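Local coordinates for protein exopolygalacturonase (Yersinia enterocolitica, PDB 2UVF) that hydrolyses the polygalacturonic acid of pectin from the chain end, as a family 28 exo-acting glycoside hydrolase that binds digalacturonic acid, at residues Leu55-Pro60 and Phe128-Gln133; Met112-Val117 and Met392-Phe397; Pro291-Ser296 and Thr348-Ala353; Thr589-Ser594 and Val599-Lys604. All coordinates share one frame; numbering follows the deposited sequence.

Contact 1. Residues Leu55-Pro60 and Phe128-Gln133; sequences LVWKAP and FTVKAQ
Phe128 and Leu55 meet across the interior of the fibronectin type III domain, a clear example of how a beta-sandwich closes by facing side chains rather than by backbone bonds. Followed outward, the Phe128 side chain is met by a leucine fork, both methyls of which come down on one side of the ring. Its CB already lies about equally far from both methyls, 4.1 Å from Leu55 CD1 and from Leu55 CD2. At CG the fork is nearer still, with Leu55 CD1 and Leu55 CD2 each 3.9 Å away. At the next step the ring divides between the methyls: Phe128 CD1 is met by Leu55 CD1, and Phe128 CD2 comes to 3.7 Å from Leu55 CD2, toward the CG-CD2 margin. Leu55 CD1 sits over the ring face as a CH-pi contact, displaced from the centre, since it is 26° off the normal. Leu41 and Val117 also touch both side chains.

Two residues along each strand the theme recurs with the aromatic on the other sheet. Val130 CG2 stands almost squarely above the six-membered ring of Trp57, 3.9 Å from its centroid. The methyl is put there by a chi1 of 63°, which leaves CG2 pointing away from the backbone N while CG1 lies between that N and the carbonyl carbon. Tyr69 and Phe115 also pack on the indole. Strand 53-58 belongs to a three-stranded sheet and strand 125-134 to a four-stranded one, and no hydrogen bond joins them here. Cohesion between the sheets therefore rests on dispersion and CH-pi contacts in a buried layer in which the touching atoms are carbon.

Contact 2. Residues Met112-Val117 and Met392-Phe397; sequences MQNFTV and MVFNNF
Asn114 reaches from the fibronectin type III domain to Phe394 and Asn395 of the catalytic beta-helix, and these three side chains make the contact between the two segments. The backbone sets Asn114 CB 3.7 Å from Phe394 CE1. From there the amide carbon turns back between the backbone N and the carbonyl carbon (chi1 74°), which directs the amide toward Asn395. The first torsion of Phe394, at 67°, turns its ring toward Asn114 CB, and that ring is nearly parallel to the one of Phe427 on the next coil.

Asn395, directly after strand 391-394, has a left-handed backbone conformation where the coil turns. Its amide comes from the opposite direction to that of Asn114, and the two planes are 65° apart, so the groups meet twisted rather than stacked. Asn395 also touches Asn368 and Asn428 on the neighbouring coils, which recalls the asparagine ladders of parallel beta-helices, and Asn85 of helix 81-88 lies beside it.

The turn is further fixed by Asn396, whose ND2 gives a bent hydrogen bond of 3.1 Å to Phe394 O, arriving well above the carbonyl plane, while its OD1 is hydrogen-bonded to His372. An interface of this kind sets a phenyl ring beside buried amides, a domain junction that mixes aromatic and amide contacts.

Contact 3. Residues Pro291-Ser296 and Thr348-Ala353; sequences PQYVAS and TVRNPA
The Tyr293 ring and the Asn351 amide lie stacked, their planes only 19° apart, and they show how a flat polar group can pack on an aromatic face. Asn351 CB sits over that face, 3.8 Å from the ring centroid and offset toward the rim, while Asn351 CG approaches Tyr293 CE1 to 3.4 Å. Chi1 of Asn351, at -153°, sends the amide away from its own backbone N and lays it along the ring, starting from a left-handed backbone conformation just beyond strand 348-350.

At the phenol end the ring meets Arg350, whose chain crosses it at about a right angle. Tyr293 OH lies 3.3 Å from Arg350 CB and 3.7 Å from Arg350 CD, so the hydroxyl abuts the aliphatic stem. Extended from CG to NE, that stem continues past the tyrosine to Pro291, where Pro291 CG is 4.0 Å from Arg350 NE. The NE itself is hydrogen-bonded to Gln373, which helps to set the direction of the guanidinium.

Segment 291-296 holds the end of the second strand of a hairpin, 280-283 with 289-293, and the loop after it. The side chain of Tyr293 comes within about 4 Å of a bound nickel ion, and backbone hydrogen bonds to Tyr375 and Asp376 also tie this part of the hairpin to the beta-helix. The phenol oxygen is buried with no hydrogen-bonding partner. Across this contact the ring and its hydroxyl make only van der Waals and CH-pi contacts, and no hydrogen bond joins the two segments themselves.

Contact 4. Residues Thr589-Ser594 and Val599-Lys604; sequences TPWHFS and VKVDGK. With SO4 (sulfate ion), chain F.
Val601 rests on Trp591 and Phe593, so that a single valine fills the angle between two aromatic rings. Its CG2 stands above the five-membered ring of the indole, 4.0 Å from the centroid and only 9° off the normal, a CH-pi contact well centred on the face. The same methyl reaches Phe593 CE1 at 4.0 Å, and Val601 CG1 lies 4.0 Å from Trp591 NE1. Val599 CG2 approaches the phenyl obliquely from the same side, near its other margin, 4.3 Å from Phe593 CE2.

A second shell holds these groups. Pro590 CB backs the opposite face of the indole, Phe582 meets it edge-to-face, and Phe577 packs on both Trp591 and Val599. The returning loop is itself tied to strand 576-583 by the hydrogen bond of Asp602 OD2 to Lys579 N, while Pro590 O is hydrogen-bonded to Thr567 OG1.

Farther out, where Thr589 is exposed, a sulfate probably taken from the crystallisation liquor binds at the backbone N-H groups of Asp588 and Thr589. Thr589 N donates to its O1 at 3.2 Å in a nearly straight bond, and the weak Thr589 OG1 bond contributes little. His592 turns its ring edge to the same oxygen. Near the C-terminus, then, apolar and CH-pi contacts close the last beta-helix coil, with the sulfate a bystander at its exposed margin.

In the fold
Contacts 1 and 2 share one sheet: strand 53-58 pairs with strand 114-117, whose Asn114 then reaches the beta-helix in contact 2, and backbone bonds such as Leu55 N to Phe115 O join the two sites, centres about 12 Å apart. Contact 1 is the carbon-lined interior of the sandwich, whereas contact 2 is a buried, amide-rich junction between domains. Contacts 2, 3 and 4 all involve the parallel beta-helix strands, but at different places. Contact 3 packs a hairpin on a coil near a nickel ion, its two segments stacked without mutual hydrogen bonds. Contact 4, about 37 Å from contact 2 between centres, is partly buried aromatic-valine packing at the chain's end, unlike the buried contacts 1 to 3.

Contact 1. Residues Leu55-Pro60 and Phe128-Gln133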
# COMPACT_ATOMS: atom_id res chain seq x y z
N LEU A 55 -9.40 -11.43 12.61
CA LEU A 55 -8.21 -12.13 13.09
C LEU A 55 -7.15 -12.29 12.00
O LEU A 55 -7.47 -12.52 10.83
CB LEU A 55 -8.58 -13.53 13.60
CG LEU A 55 -9.65 -13.71 14.69
CD1 LEU A 55 -10.20 -15.14 14.66
CD2 LEU A 55 -9.11 -13.34 16.07
N VAL A 56 -5.88 -12.17 12.38
CA VAL A 56 -4.76 -12.47 11.50
C VAL A 56 -3.71 -13.25 12.27
O VAL A 56 -3.72 -13.27 13.50
CB VAL A 56 -4.12 -11.21 10.84
CG1 VAL A 56 -5.14 -10.39 10.06
CG2 VAL A 56 -3.40 -10.36 11.86
N TRP A 57 -2.78 -13.87 11.55
CA TRP A 57 -1.76 -14.71 12.16
C TRP A 57 -0.64 -14.84 11.17
O TRP A 57 -0.86 -14.63 9.98
CB TRP A 57 -2.31 -16.13 12.49
CG TRP A 57 -2.89 -16.85 11.31
CD1 TRP A 57 -2.23 -17.65 10.42
CD2 TRP A 57 -4.26 -16.81 10.87
NE1 TRP A 57 -3.10 -18.11 9.45
CE2 TRP A 57 -4.35 -17.62 9.71
CE3 TRP A 57 -5.43 -16.17 11.34
CZ2 TRP A 57 -5.55 -17.80 9.01
CZ3 TRP A 57 -6.63 -16.36 10.63
CH2 TRP A 57 -6.68 -17.17 9.49
N LYS A 58 0.53 -15.20 11.67
CA LYS A 58 1.67 -15.57 10.83
C LYS A 58 1.57 -16.96 10.16
O LYS A 58 1.23 -17.98 10.79
CB LYS A 58 2.97 -15.47 11.62
CG LYS A 58 3.37 -14.03 11.92
CD LYS A 58 4.73 -13.93 12.66
CE LYS A 58 5.92 -14.33 11.79
NZ LYS A 58 6.06 -13.46 10.60
N ALA A 59 1.85 -16.97 8.86
CA ALA A 59 2.15 -18.20 8.13
C ALA A 59 3.67 -18.26 8.09
O ALA A 59 4.31 -17.21 8.03
CB ALA A 59 1.57 -18.13 6.73
N PRO A 60 4.26 -19.48 8.13
CA PRO A 60 5.72 -19.63 8.11
C PRO A 60 6.36 -19.42 6.74
O PRO A 60 5.66 -19.24 5.73
CB PRO A 60 5.93 -21.08 8.57
CG PRO A 60 4.70 -21.80 8.22
CD PRO A 60 3.57 -20.79 8.23
N PHE A 128 -10.32 -17.34 20.85
CA PHE A 128 -10.05 -17.73 19.47
C PHE A 128 -8.75 -18.55 19.37
O PHE A 128 -7.72 -18.19 19.97
CB PHE A 128 -9.93 -16.50 18.55
CG PHE A 128 -11.21 -15.68 18.41
CD1 PHE A 128 -12.31 -16.19 17.72
CD2 PHE A 128 -11.27 -14.38 18.92
CE1 PHE A 128 -13.49 -15.42 17.57
CE2 PHE A 128 -12.42 -13.61 18.77
CZ PHE A 128 -13.54 -14.12 18.10
N THR A 129 -8.80 -19.66 18.63
CA THR A 129 -7.58 -20.35 18.18
C THR A 129 -7.60 -20.61 16.67
O THR A 129 -8.66 -20.59 16.04
CB THR A 129 -7.28 -21.68 18.95
OG1 THR A 129 -8.39 -22.59 18.83
CG2 THR A 129 -6.97 -21.42 20.42
N VAL A 130 -6.41 -20.86 16.11
CA VAL A 130 -6.23 -21.18 14.68
C VAL A 130 -5.30 -22.41 14.48
O VAL A 130 -4.25 -22.52 15.11
CB VAL A 130 -5.70 -19.93 13.86
CG1 VAL A 130 -4.32 -19.47 14.33
CG2 VAL A 130 -5.70 -20.20 12.37
N LYS A 131 -5.73 -23.32 13.60
CA LYS A 131 -4.91 -24.48 13.21
C LYS A 131 -4.62 -24.45 11.71
O LYS A 131 -5.53 -24.17 10.91
CB LYS A 131 -5.64 -25.80 13.53
CG LYS A 131 -6.15 -25.97 14.94
CD LYS A 131 -6.57 -27.41 15.16
CE LYS A 131 -7.14 -27.63 16.57
NZ LYS A 131 -7.02 -29.05 17.03
N ALA A 132 -3.37 -24.74 11.35
CA ALA A 132 -2.99 -25.07 9.98
C ALA A 132 -3.67 -26.36 9.51
O ALA A 132 -3.73 -27.35 10.25
CB ALA A 132 -1.49 -25.22 9.85
N GLN A 133 -4.20 -26.33 8.29
CA GLN A 133 -4.78 -27.50 7.67
C GLN A 133 -3.81 -27.96 6.59
O GLN A 133 -3.32 -27.16 5.80
CB GLN A 133 -6.15 -27.18 7.07
CG GLN A 133 -6.98 -28.40 6.69
CD GLN A 133 -8.14 -28.06 5.78
OE1 GLN A 133 -9.25 -27.80 6.24
NE2 GLN A 133 -7.88 -28.03 4.48

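Contact 2. Residues Met112-Val117 and Met392-Phe397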
# COMPACT_ATOMS: atom_id res chain seq x y z
N MET A 112 -4.03 -18.24 3.01
CA MET A 112 -4.72 -17.15 3.73
C MET A 112 -4.23 -17.02 5.17
O MET A 112 -3.86 -18.01 5.80
CB MET A 112 -6.25 -17.31 3.67
CG MET A 112 -6.83 -17.32 2.24
SD MET A 112 -6.77 -15.72 1.34
CE MET A 112 -5.29 -15.92 0.37
N GLN A 113 -4.19 -15.77 5.67
CA GLN A 113 -3.67 -15.43 7.00
C GLN A 113 -4.67 -14.54 7.75
O GLN A 113 -4.34 -13.91 8.74
CB GLN A 113 -2.34 -14.69 6.87
CG GLN A 113 -1.20 -15.51 6.29
CD GLN A 113 0.04 -14.68 6.03
OE1 GLN A 113 0.47 -14.52 4.89
NE2 GLN A 113 0.62 -14.15 7.09
N ASN A 114 -5.90 -14.48 7.25
CA ASN A 114 -6.94 -13.66 7.86
C ASN A 114 -8.28 -14.38 7.86
O ASN A 114 -8.56 -15.18 6.97
CB ASN A 114 -7.05 -12.28 7.18
CG ASN A 114 -7.71 -12.35 5.80
OD1 ASN A 114 -7.03 -12.59 4.80
ND2 ASN A 114 -9.03 -12.13 5.75
N PHE A 115 -9.11 -14.07 8.86
CA PHE A 115 -10.45 -14.63 8.99
C PHE A 115 -11.32 -13.60 9.72
O PHE A 115 -11.00 -13.19 10.83
CB PHE A 115 -10.39 -15.96 9.77
CG PHE A 115 -11.73 -16.65 9.98
CD1 PHE A 115 -12.12 -17.70 9.16
CD2 PHE A 115 -12.56 -16.29 11.03
CE1 PHE A 115 -13.34 -18.35 9.35
CE2 PHE A 115 -13.79 -16.94 11.23
CZ PHE A 115 -14.17 -17.96 10.38
N THR A 116 -12.41 -13.18 9.08
CA THR A 116 -13.34 -12.19 9.67
C THR A 116 -14.55 -12.83 10.41
O THR A 116 -15.43 -13.43 9.79
CB THR A 116 -13.86 -11.20 8.60
OG1 THR A 116 -12.75 -10.66 7.90
CG2 THR A 116 -14.64 -10.07 9.22
N VAL A 117 -14.59 -12.66 11.73
CA VAL A 117 -15.68 -13.20 12.54
C VAL A 117 -16.83 -12.19 12.72
O VAL A 117 -16.67 -11.21 13.45
CB VAL A 117 -15.21 -13.62 13.95
CG1 VAL A 117 -16.30 -14.42 14.66
CG2 VAL A 117 -13.90 -14.43 13.89
N MET A 392 0.07 -2.45 8.35
CA MET A 392 -0.42 -3.74 7.86
C MET A 392 -1.40 -3.48 6.74
O MET A 392 -2.24 -2.61 6.87
CB MET A 392 -1.14 -4.44 8.99
CG MET A 392 -1.28 -5.91 8.82
SD MET A 392 -2.47 -6.50 10.04
CE MET A 392 -1.50 -6.45 11.56
N VAL A 393 -1.24 -4.19 5.62
CA VAL A 393 -2.16 -4.13 4.50
C VAL A 393 -2.51 -5.55 4.04
O VAL A 393 -1.65 -6.31 3.59
CB VAL A 393 -1.55 -3.33 3.32
CG1 VAL A 393 -2.40 -3.45 2.06
CG2 VAL A 393 -1.37 -1.86 3.68
N PHE A 394 -3.79 -5.90 4.13
CA PHE A 394 -4.26 -7.19 3.65
C PHE A 394 -5.62 -7.10 2.98
O PHE A 394 -6.38 -6.16 3.23
CB PHE A 394 -4.24 -8.24 4.78
CG PHE A 394 -5.23 -7.99 5.91
CD1 PHE A 394 -6.40 -8.74 5.99
CD2 PHE A 394 -4.94 -7.09 6.94
CE1 PHE A 394 -7.29 -8.57 7.05
CE2 PHE A 394 -5.83 -6.90 8.02
CZ PHE A 394 -7.01 -7.64 8.06
N ASN A 395 -5.89 -8.07 2.11
CA ASN A 395 -7.14 -8.15 1.32
C ASN A 395 -7.43 -6.99 0.39
O ASN A 395 -8.55 -6.85 -0.08
CB ASN A 395 -8.35 -8.42 2.22
CG ASN A 395 -8.25 -9.75 2.93
OD1 ASN A 395 -7.26 -10.50 2.75
ND2 ASN A 395 -9.23 -10.04 3.79
N ASN A 396 -6.42 -6.18 0.11
CA ASN A 396 -6.58 -5.02 -0.78
C ASN A 396 -6.59 -5.45 -2.23
O ASN A 396 -5.94 -6.40 -2.60
CB ASN A 396 -5.44 -4.01 -0.55
CG ASN A 396 -5.71 -3.02 0.60
OD1 ASN A 396 -5.42 -1.83 0.47
ND2 ASN A 396 -6.24 -3.51 1.70
N PHE A 397 -7.37 -4.76 -3.05
CA PHE A 397 -7.23 -4.84 -4.50
C PHE A 397 -6.51 -3.55 -4.96
O PHE A 397 -6.92 -2.47 -4.58
CB PHE A 397 -8.61 -4.97 -5.17
CG PHE A 397 -8.59 -4.89 -6.69
CD1 PHE A 397 -8.52 -6.05 -7.48
CD2 PHE A 397 -8.68 -3.66 -7.34
CE1 PHE A 397 -8.53 -5.97 -8.86
CE2 PHE A 397 -8.68 -3.58 -8.73
CZ PHE A 397 -8.61 -4.73 -9.48

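Contact 3. Residues Pro291-Ser296 and Thr348-Ala353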
# COMPACT_ATOMS: atom_id res chain seq x y z
N PRO A 291 -12.70 1.53 -13.84
CA PRO A 291 -12.54 2.88 -14.39
C PRO A 291 -11.11 3.15 -14.83
O PRO A 291 -10.16 2.65 -14.21
CB PRO A 291 -12.88 3.80 -13.19
CG PRO A 291 -12.50 3.00 -11.99
CD PRO A 291 -12.92 1.56 -12.38
N GLN A 292 -10.97 3.94 -15.90
CA GLN A 292 -9.67 4.30 -16.42
C GLN A 292 -9.56 5.82 -16.44
O GLN A 292 -10.39 6.48 -17.03
CB GLN A 292 -9.49 3.73 -17.84
CG GLN A 292 -9.72 2.21 -17.92
CD GLN A 292 -8.50 1.44 -17.51
OE1 GLN A 292 -8.35 1.02 -16.35
NE2 GLN A 292 -7.60 1.25 -18.44
N TYR A 293 -8.53 6.36 -15.78
CA TYR A 293 -8.34 7.80 -15.67
C TYR A 293 -7.19 8.21 -16.57
O TYR A 293 -6.22 7.45 -16.77
CB TYR A 293 -8.13 8.19 -14.21
CG TYR A 293 -9.33 7.84 -13.35
CD1 TYR A 293 -10.52 8.58 -13.47
CD2 TYR A 293 -9.30 6.75 -12.47
CE1 TYR A 293 -11.64 8.25 -12.73
CE2 TYR A 293 -10.42 6.41 -11.70
CZ TYR A 293 -11.59 7.17 -11.84
OH TYR A 293 -12.70 6.87 -11.08
N VAL A 294 -7.32 9.40 -17.18
CA VAL A 294 -6.34 9.85 -18.17
C VAL A 294 -4.94 9.94 -17.55
O VAL A 294 -4.78 10.40 -16.40
CB VAL A 294 -6.77 11.22 -18.84
CG1 VAL A 294 -6.75 12.36 -17.84
CG2 VAL A 294 -5.90 11.53 -20.07
N ALA A 295 -3.94 9.49 -18.32
CA ALA A 295 -2.52 9.64 -17.96
C ALA A 295 -1.92 10.94 -18.46
O ALA A 295 -1.69 11.14 -19.67
CB ALA A 295 -1.68 8.42 -18.42
N SER A 296 -1.63 11.84 -17.52
CA SER A 296 -1.27 13.22 -17.86
C SER A 296 0.16 13.57 -17.47
O SER A 296 0.87 12.76 -16.88
CB SER A 296 -2.26 14.17 -17.20
OG SER A 296 -2.14 15.49 -17.72
N THR A 348 -13.74 1.97 -1.48
CA THR A 348 -13.14 2.09 -2.81
C THR A 348 -12.55 3.50 -2.98
O THR A 348 -13.15 4.50 -2.52
CB THR A 348 -14.19 1.74 -3.90
OG1 THR A 348 -14.54 0.37 -3.74
CG2 THR A 348 -13.67 1.93 -5.31
N VAL A 349 -11.38 3.56 -3.60
CA VAL A 349 -10.70 4.82 -3.90
C VAL A 349 -10.70 5.01 -5.40
O VAL A 349 -10.24 4.14 -6.17
CB VAL A 349 -9.22 4.87 -3.37
CG1 VAL A 349 -8.48 6.15 -3.86
CG2 VAL A 349 -9.19 4.85 -1.89
N ARG A 350 -11.19 6.17 -5.84
CA ARG A 350 -11.16 6.51 -7.25
C ARG A 350 -10.57 7.88 -7.47
O ARG A 350 -10.67 8.71 -6.61
CB ARG A 350 -12.57 6.45 -7.79
CG ARG A 350 -13.05 5.01 -7.93
CD ARG A 350 -14.41 4.91 -8.51
NE ARG A 350 -14.70 3.51 -8.72
CZ ARG A 350 -15.89 3.03 -9.05
NH1 ARG A 350 -16.91 3.85 -9.22
NH2 ARG A 350 -16.03 1.73 -9.22
N ASN A 351 -9.92 8.08 -8.62
CA ASN A 351 -9.69 9.41 -9.18
C ASN A 351 -9.03 10.48 -8.25
O ASN A 351 -9.60 11.56 -8.07
CB ASN A 351 -11.04 9.95 -9.69
CG ASN A 351 -10.89 10.96 -10.82
OD1 ASN A 351 -11.88 11.44 -11.36
ND2 ASN A 351 -9.66 11.25 -11.21
N PRO A 352 -7.82 10.20 -7.69
CA PRO A 352 -7.24 11.20 -6.81
C PRO A 352 -6.65 12.31 -7.67
O PRO A 352 -6.17 12.03 -8.77
CB PRO A 352 -6.13 10.42 -6.10
CG PRO A 352 -5.64 9.46 -7.15
CD PRO A 352 -6.92 9.04 -7.87
N ALA A 353 -6.67 13.55 -7.19
CA ALA A 353 -6.00 14.64 -7.90
C ALA A 353 -4.47 14.52 -7.84
O ALA A 353 -3.78 14.92 -8.76
CB ALA A 353 -6.49 16.02 -7.38

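Contact 4. Residues Thr589-Ser594 and Val599-Lys604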
# COMPACT_ATOMS: atom_id res chain seq x y z
N THR A 589 21.75 -16.42 -21.82
CA THR A 589 22.18 -16.80 -20.46
C THR A 589 21.51 -15.93 -19.40
O THR A 589 21.44 -14.71 -19.55
CB THR A 589 23.73 -16.72 -20.23
OG1 THR A 589 24.21 -15.39 -20.52
CG2 THR A 589 24.46 -17.72 -21.07
N PRO A 590 21.02 -16.57 -18.32
CA PRO A 590 20.31 -15.78 -17.31
C PRO A 590 21.19 -14.82 -16.52
O PRO A 590 20.79 -13.68 -16.27
CB PRO A 590 19.69 -16.85 -16.42
CG PRO A 590 20.56 -18.04 -16.56
CD PRO A 590 21.08 -18.00 -17.96
N TRP A 591 22.40 -15.26 -16.16
CA TRP A 591 23.26 -14.55 -15.20
C TRP A 591 24.30 -13.60 -15.79
O TRP A 591 25.16 -14.01 -16.58
CB TRP A 591 23.93 -15.57 -14.30
CG TRP A 591 22.95 -16.30 -13.42
CD1 TRP A 591 22.63 -17.63 -13.47
CD2 TRP A 591 22.14 -15.73 -12.38
NE1 TRP A 591 21.69 -17.93 -12.51
CE2 TRP A 591 21.37 -16.78 -11.84
CE3 TRP A 591 22.01 -14.44 -11.85
CZ2 TRP A 591 20.47 -16.57 -10.78
CZ3 TRP A 591 21.11 -14.24 -10.81
CH2 TRP A 591 20.36 -15.30 -10.29
N HIS A 592 24.22 -12.33 -15.39
CA HIS A 592 25.13 -11.27 -15.85
C HIS A 592 25.66 -10.44 -14.67
O HIS A 592 24.92 -9.64 -14.09
CB HIS A 592 24.45 -10.35 -16.87
CG HIS A 592 24.14 -11.02 -18.16
ND1 HIS A 592 23.01 -11.80 -18.36
CD2 HIS A 592 24.81 -11.03 -19.34
CE1 HIS A 592 23.01 -12.26 -19.60
NE2 HIS A 592 24.09 -11.81 -20.21
N PHE A 593 26.94 -10.64 -14.35
CA PHE A 593 27.56 -10.02 -13.17
C PHE A 593 28.79 -9.16 -13.45
O PHE A 593 29.79 -9.67 -13.97
CB PHE A 593 27.99 -11.10 -12.18
CG PHE A 593 26.86 -11.78 -11.49
CD1 PHE A 593 26.54 -13.10 -11.79
CD2 PHE A 593 26.13 -11.12 -10.51
CE1 PHE A 593 25.51 -13.75 -11.14
CE2 PHE A 593 25.09 -11.75 -9.86
CZ PHE A 593 24.78 -13.07 -10.17
N SER A 594 28.73 -7.88 -13.09
CA SER A 594 29.94 -7.06 -13.03
C SER A 594 30.05 -6.33 -11.70
O SER A 594 29.03 -5.94 -11.12
CB SER A 594 30.04 -6.08 -14.22
OG SER A 594 29.11 -5.00 -14.15
N VAL A 599 29.70 -13.52 -4.11
CA VAL A 599 28.43 -14.13 -4.60
C VAL A 599 28.85 -15.08 -5.74
O VAL A 599 29.88 -14.78 -6.33
CB VAL A 599 27.43 -12.98 -5.08
CG1 VAL A 599 28.16 -11.74 -5.62
CG2 VAL A 599 26.40 -13.47 -6.10
N LYS A 600 28.20 -16.22 -6.11
CA LYS A 600 27.33 -17.22 -5.40
C LYS A 600 25.91 -16.93 -5.91
O LYS A 600 25.12 -16.32 -5.18
CB LYS A 600 27.48 -17.20 -3.88
CG LYS A 600 28.86 -17.71 -3.43
CD LYS A 600 28.80 -18.52 -2.13
CE LYS A 600 30.16 -18.57 -1.45
NZ LYS A 600 30.38 -17.37 -0.57
N VAL A 601 25.52 -17.37 -7.13
CA VAL A 601 25.04 -18.75 -7.56
C VAL A 601 25.44 -20.20 -7.10
O VAL A 601 26.37 -20.82 -7.62
CB VAL A 601 24.89 -18.77 -9.12
CG1 VAL A 601 23.70 -19.62 -9.55
CG2 VAL A 601 24.75 -17.34 -9.66
N ASP A 602 24.62 -20.73 -6.19
CA ASP A 602 24.44 -22.19 -5.93
C ASP A 602 25.52 -23.05 -5.21
O ASP A 602 25.65 -24.23 -5.53
CB ASP A 602 23.95 -22.93 -7.21
CG ASP A 602 22.42 -22.89 -7.40
OD1 ASP A 602 21.97 -22.65 -8.54
OD2 ASP A 602 21.66 -23.14 -6.43
N GLY A 603 26.34 -22.51 -4.30
CA GLY A 603 26.83 -21.14 -4.29
C GLY A 603 28.25 -21.26 -4.83
O GLY A 603 29.10 -21.92 -4.22
N LYS A 604 28.50 -20.64 -5.99
CA LYS A 604 29.67 -21.00 -6.78
C LYS A 604 30.12 -20.04 -7.89
O LYS A 604 29.50 -19.99 -8.96
CB LYS A 604 29.41 -22.36 -7.48
CG LYS A 604 29.95 -23.61 -6.76
CD LYS A 604 31.37 -23.95 -7.20
CE LYS A 604 31.90 -25.16 -6.45
NZ LYS A 604 33.40 -25.18 -6.49
S SO4 F . 21.96 -12.17 -23.29
O1 SO4 F . 22.16 -13.31 -22.39
O2 SO4 F . 20.81 -12.38 -24.16
O3 SO4 F . 21.73 -10.95 -22.52
O4 SO4 F . 23.17 -12.00 -24.10